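Local coordinates for protein transcriptional activator of comK gene (PDB 2HQB) that probably activates the comK gene and, as a BMP-family lipoprotein, may bind a small ligand, at residues A[126-131]-A[153-158]; A[183-188]-A[203-208]. One frame throughout, in Å; residues are numbered along the deposited sequence.

How the interactions relate
Interactions 1 and 2 each join two neighbouring parallel strands of the same mixed sheet. Interaction 1 (126-131 with 153-158) pairs an outermost strand of that sheet with its neighbour, and interaction 2 (183-188 with 203-208) lies further in; their centres are about 11 Å apart. Strands 128-133 and 184-186 join them directly: Gly130 O lies 2.8 Å from Tyr186 N and Gly130 N 3.0 Å from Val184 O, both probable hydrogen bonds. Each contact closes its own beta-alpha-beta unit, one after the other along the chain. In relatives of this fold the ligand lies in a cleft between two domains, but neither contact is assigned to such a site.

Interaction 1: A[126-131]-A[153-158]; sequences THKVGV and ESEAFV
Lys128 and Phe157 meet on one face of a parallel strand pair, the lysine chain passing the ring at an angle and touching it at CE1. With CG beside the backbone N (chi1 -75°) and every later torsion extended, the lysine brings its CG to 4.2 Å from Phe157 CE1. The same straight reach runs alongside Glu155, yet Lys128 NZ stays 4.9 Å from Glu155 OE1 and instead gives its hydrogen bond to Glu180 O. Phe157 turns a ring edge to the strand, CD1 being 3.7 Å from Val129 O.

Val129 and Ala156 occupy the other face. Val129 CG2, lodged between backbone N and carbonyl carbon, lies 3.8 Å from Ala156 CB; both residues rest on helix 139-150, as do Val131 and Val158 further along. Ser154 OG lies 3.9 Å from His127 CB and meets the imidazole obliquely.

Between the faces, Phe157 N donates to Val129 O at 2.7 Å and Val131 N to Phe157 O at 2.6 Å; Val129 N to Glu155 O is weak. Chemically the strand pair is thus two-faced: an apolar face against the helix, and a mixed one where lysine methylenes pack against one corner of an aromatic ring and the nearby opposite charges probably attract without forming a salt bridge.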
loop_
_atom_site.group_PDB
_atom_site.type_symbol
_atom_site.label_atom_id
_atom_site.label_comp_id
_atom_site.label_asym_id
_atom_site.label_seq_id
_atom_site.Cartn_x
_atom_site.Cartn_y
_atom_site.Cartn_z
ATOM N N THR A 126 5.754 -0.821 27.345
ATOM C CA THR A 126 6.889 -1.715 27.498
ATOM C C THR A 126 8.052 -1.418 26.583
ATOM O O THR A 126 8.975 -2.220 26.490
ATOM C CB THR A 126 6.527 -3.165 27.192
ATOM O OG1 THR A 126 5.255 -3.469 27.758
ATOM C CG2 THR A 126 7.593 -4.116 27.787
ATOM N N HIS A 127 8.024 -0.290 25.894
ATOM C CA HIS A 127 9.112 0.003 24.973
ATOM C C HIS A 127 9.468 -1.237 24.152
ATOM O O HIS A 127 10.640 -1.527 23.903
ATOM C CB HIS A 127 10.313 0.497 25.759
ATOM C CG HIS A 127 10.164 1.913 26.198
ATOM N ND1 HIS A 127 8.973 2.408 26.680
ATOM C CD2 HIS A 127 11.024 2.956 26.160
ATOM C CE1 HIS A 127 9.101 3.701 26.913
ATOM N NE2 HIS A 127 10.335 4.057 26.605
ATOM N N LYS A 128 8.422 -1.964 23.757
ATOM C CA LYS A 128 8.531 -3.175 22.953
ATOM C C LYS A 128 7.460 -3.166 21.857
ATOM O O LYS A 128 6.287 -3.456 22.125
ATOM C CB LYS A 128 8.352 -4.413 23.824
ATOM C CG LYS A 128 9.548 -4.725 24.693
ATOM C CD LYS A 128 9.332 -6.079 25.365
ATOM C CE LYS A 128 10.554 -6.566 26.120
ATOM N NZ LYS A 128 10.280 -7.893 26.730
ATOM N N VAL A 129 7.865 -2.840 20.630
ATOM C CA VAL A 129 6.948 -2.791 19.499
ATOM C C VAL A 129 7.242 -3.962 18.574
ATOM O O VAL A 129 8.354 -4.503 18.581
ATOM C CB VAL A 129 7.146 -1.535 18.705
ATOM C CG1 VAL A 129 7.106 -0.340 19.619
ATOM C CG2 VAL A 129 8.474 -1.614 17.974
ATOM N N GLY A 130 6.248 -4.345 17.771
ATOM C CA GLY A 130 6.438 -5.463 16.861
ATOM C C GLY A 130 5.769 -5.384 15.495
ATOM O O GLY A 130 4.692 -4.786 15.322
ATOM N N VAL A 131 6.437 -5.994 14.517
ATOM C CA VAL A 131 5.935 -6.074 13.168
ATOM C C VAL A 131 5.665 -7.523 12.817
ATOM O O VAL A 131 6.538 -8.357 13.031
ATOM C CB VAL A 131 6.954 -5.595 12.127
ATOM C CG1 VAL A 131 6.379 -5.799 10.710
ATOM C CG2 VAL A 131 7.262 -4.163 12.329
ATOM N N GLU A 153 13.861 4.406 21.558
ATOM C CA GLU A 153 14.763 3.281 21.555
ATOM C C GLU A 153 14.048 2.056 22.122
ATOM O O GLU A 153 14.495 1.465 23.096
ATOM C CB GLU A 153 16.003 3.623 22.366
ATOM C CG GLU A 153 16.841 4.686 21.681
ATOM C CD GLU A 153 18.100 5.040 22.448
ATOM O OE1 GLU A 153 18.873 4.109 22.769
ATOM O OE2 GLU A 153 18.318 6.248 22.717
ATOM N N SER A 154 12.924 1.682 21.517
ATOM C CA SER A 154 12.177 0.510 21.960
ATOM C C SER A 154 12.636 -0.721 21.177
ATOM O O SER A 154 12.750 -0.686 19.955
ATOM C CB SER A 154 10.679 0.711 21.727
ATOM O OG SER A 154 10.275 1.991 22.149
ATOM N N GLU A 155 12.903 -1.810 21.880
ATOM C CA GLU A 155 13.307 -3.042 21.221
ATOM C C GLU A 155 12.174 -3.503 20.290
ATOM O O GLU A 155 11.062 -3.801 20.754
ATOM C CB GLU A 155 13.594 -4.139 22.252
ATOM C CG GLU A 155 13.514 -5.520 21.667
ATOM C CD GLU A 155 14.262 -6.569 22.466
ATOM O OE1 GLU A 155 13.943 -6.773 23.670
ATOM O OE2 GLU A 155 15.172 -7.199 21.863
ATOM N N ALA A 156 12.473 -3.573 18.986
ATOM C CA ALA A 156 11.504 -3.977 17.962
ATOM C C ALA A 156 11.496 -5.473 17.639
ATOM O O ALA A 156 12.530 -6.086 17.467
ATOM C CB ALA A 156 11.746 -3.174 16.689
ATOM N N PHE A 157 10.312 -6.060 17.566
ATOM C CA PHE A 157 10.205 -7.469 17.237
ATOM C C PHE A 157 9.583 -7.652 15.866
ATOM O O PHE A 157 8.477 -7.188 15.610
ATOM C CB PHE A 157 9.344 -8.202 18.248
ATOM C CG PHE A 157 9.959 -8.311 19.579
ATOM C CD1 PHE A 157 10.238 -7.170 20.319
ATOM C CD2 PHE A 157 10.220 -9.552 20.127
ATOM C CE1 PHE A 157 10.764 -7.267 21.601
ATOM C CE2 PHE A 157 10.748 -9.658 21.409
ATOM C CZ PHE A 157 11.019 -8.520 22.151
ATOM N N VAL A 158 10.299 -8.350 14.996
ATOM C CA VAL A 158 9.829 -8.616 13.651
ATOM C C VAL A 158 9.639 -10.100 13.465
ATOM O O VAL A 158 10.563 -10.866 13.665
ATOM C CB VAL A 158 10.832 -8.143 12.607
ATOM C CG1 VAL A 158 10.307 -8.433 11.229
ATOM C CG2 VAL A 158 11.083 -6.666 12.768
#

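Interaction 2: A[183-188]-A[203-208]; sequences DVFYPA and QGDFAI
Main-chain bonds tie Phe185 and Phe206 into a parallel ladder. Phe206 N donates to Asp183 O at 3.1 Å, Phe185 N to Phe206 O at 2.7 Å, and Ile208 N to Phe185 O at 2.7 Å.

Apolar contacts divide between the faces. Tyr186 CD1 sits 3.6 Å from Ile208 CB, and Ile208 CG2, held anti to its backbone N, lies beside CD1 and CE1 of the same ring; Tyr186 OH is hydrogen-bonded to Thr226. Val184 CG1 lies 4.2 Å from Phe206 CB, on the side where Leu223 touches both residues. Phe185 and Ala207 face Ile200 of helix 193-203, and the Phe185 ring meets Phe174 edge-to-face.

Among the polar side chains, Asp205 sets its CB 4.0 Å from Phe185 CE1, at the ring's edge, its carboxylate turned 58° from the ring plane. Its OD1 rests 3.3 Å from Asp183 CB, and OD2 takes a weak bond from Gln178 NE2. With an alanine here, Gln178 NE2 would probably lose its weak acceptor and Asp183 CB its neighbour OD1.

Strand 184-186, helix 193-203, closed by a Schellman motif at Gly204, and strand 206-211 form a beta-alpha-beta unit, two parallel neighbouring strands linked by a helix, as in the alpha/beta domains of periplasmic-binding-protein relatives.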
loop_
_atom_site.group_PDB
_atom_site.type_symbol
_atom_site.label_atom_id
_atom_site.label_comp_id
_atom_site.label_asym_id
_atom_site.label_seq_id
_atom_site.Cartn_x
_atom_site.Cartn_y
_atom_site.Cartn_z
ATOM N N ASP A 183 3.344 -4.527 23.067
ATOM C CA ASP A 183 2.041 -3.906 23.216
ATOM C C ASP A 183 1.561 -2.993 22.074
ATOM O O ASP A 183 0.477 -2.416 22.145
ATOM C CB ASP A 183 2.021 -3.146 24.546
ATOM C CG ASP A 183 3.127 -2.097 24.645
ATOM O OD1 ASP A 183 3.150 -1.355 25.657
ATOM O OD2 ASP A 183 3.970 -2.015 23.716
ATOM N N VAL A 184 2.375 -2.830 21.044
ATOM C CA VAL A 184 1.984 -2.034 19.891
ATOM C C VAL A 184 2.371 -2.887 18.690
ATOM O O VAL A 184 3.539 -3.273 18.549
ATOM C CB VAL A 184 2.724 -0.694 19.848
ATOM C CG1 VAL A 184 2.186 0.169 18.723
ATOM C CG2 VAL A 184 2.570 0.007 21.174
ATOM N N PHE A 185 1.388 -3.197 17.845
ATOM C CA PHE A 185 1.624 -4.027 16.664
ATOM C C PHE A 185 1.392 -3.387 15.263
ATOM O O PHE A 185 0.530 -2.513 15.050
ATOM C CB PHE A 185 0.816 -5.310 16.792
ATOM C CG PHE A 185 1.108 -6.090 18.049
ATOM C CD1 PHE A 185 0.572 -5.701 19.273
ATOM C CD2 PHE A 185 1.864 -7.258 17.998
ATOM C CE1 PHE A 185 0.773 -6.471 20.431
ATOM C CE2 PHE A 185 2.071 -8.039 19.150
ATOM C CZ PHE A 185 1.521 -7.642 20.366
ATOM N N TYR A 186 2.222 -3.824 14.321
ATOM C CA TYR A 186 2.174 -3.368 12.940
ATOM C C TYR A 186 1.994 -4.638 12.118
ATOM O O TYR A 186 2.981 -5.249 11.706
ATOM C CB TYR A 186 3.498 -2.694 12.567
ATOM C CG TYR A 186 3.483 -2.059 11.201
ATOM C CD1 TYR A 186 2.321 -1.450 10.697
ATOM C CD2 TYR A 186 4.625 -2.035 10.408
ATOM C CE1 TYR A 186 2.304 -0.824 9.423
ATOM C CE2 TYR A 186 4.608 -1.408 9.138
ATOM C CZ TYR A 186 3.442 -0.808 8.667
ATOM O OH TYR A 186 3.444 -0.166 7.456
ATOM N N PRO A 187 0.738 -5.074 11.900
ATOM C CA PRO A 187 0.530 -6.309 11.114
ATOM C C PRO A 187 0.471 -5.951 9.629
ATOM O O PRO A 187 -0.594 -5.746 9.047
ATOM C CB PRO A 187 -0.762 -6.876 11.705
ATOM C CG PRO A 187 -1.534 -5.623 12.135
ATOM C CD PRO A 187 -0.517 -4.561 12.497
ATOM N N ALA A 188 1.663 -5.877 9.043
ATOM C CA ALA A 188 1.855 -5.455 7.676
ATOM C C ALA A 188 1.629 -6.477 6.582
ATOM O O ALA A 188 2.559 -6.838 5.832
ATOM C CB ALA A 188 3.239 -4.836 7.544
ATOM N N GLN A 203 -7.387 -8.043 22.873
ATOM C CA GLN A 203 -6.381 -8.033 23.928
ATOM C C GLN A 203 -6.249 -6.670 24.542
ATOM O O GLN A 203 -5.736 -6.541 25.620
ATOM C CB GLN A 203 -5.000 -8.413 23.396
ATOM C CG GLN A 203 -4.900 -9.807 22.859
ATOM C CD GLN A 203 -5.302 -10.828 23.885
ATOM O OE1 GLN A 203 -5.278 -10.552 25.090
ATOM N NE2 GLN A 203 -5.662 -12.023 23.424
ATOM N N GLY A 204 -6.679 -5.632 23.860
ATOM C CA GLY A 204 -6.536 -4.322 24.455
ATOM C C GLY A 204 -5.202 -3.669 24.153
ATOM O O GLY A 204 -4.792 -2.712 24.817
ATOM N N ASP A 205 -4.502 -4.184 23.153
ATOM C CA ASP A 205 -3.232 -3.577 22.780
ATOM C C ASP A 205 -3.471 -2.538 21.658
ATOM O O ASP A 205 -4.610 -2.329 21.220
ATOM C CB ASP A 205 -2.237 -4.670 22.354
ATOM C CG ASP A 205 -1.539 -5.336 23.555
ATOM O OD1 ASP A 205 -0.932 -4.587 24.350
ATOM O OD2 ASP A 205 -1.587 -6.584 23.708
ATOM N N PHE A 206 -2.402 -1.879 21.221
ATOM C CA PHE A 206 -2.457 -0.874 20.151
ATOM C C PHE A 206 -1.928 -1.397 18.811
ATOM O O PHE A 206 -0.991 -2.184 18.761
ATOM C CB PHE A 206 -1.632 0.355 20.545
ATOM C CG PHE A 206 -2.287 1.213 21.580
ATOM C CD1 PHE A 206 -1.524 1.960 22.467
ATOM C CD2 PHE A 206 -3.671 1.309 21.644
ATOM C CE1 PHE A 206 -2.129 2.790 23.398
ATOM C CE2 PHE A 206 -4.282 2.141 22.573
ATOM C CZ PHE A 206 -3.502 2.881 23.449
ATOM N N ALA A 207 -2.531 -0.966 17.715
ATOM C CA ALA A 207 -2.026 -1.409 16.434
ATOM C C ALA A 207 -1.791 -0.226 15.508
ATOM O O ALA A 207 -2.198 0.895 15.815
ATOM C CB ALA A 207 -2.992 -2.376 15.811
ATOM N N ILE A 208 -1.082 -0.475 14.406
ATOM C CA ILE A 208 -0.856 0.544 13.368
ATOM C C ILE A 208 -1.559 0.042 12.093
ATOM O O ILE A 208 -1.319 -1.089 11.655
ATOM C CB ILE A 208 0.650 0.765 13.018
ATOM C CG1 ILE A 208 1.425 1.292 14.230
ATOM C CG2 ILE A 208 0.766 1.787 11.889
ATOM C CD1 ILE A 208 0.883 2.566 14.783
#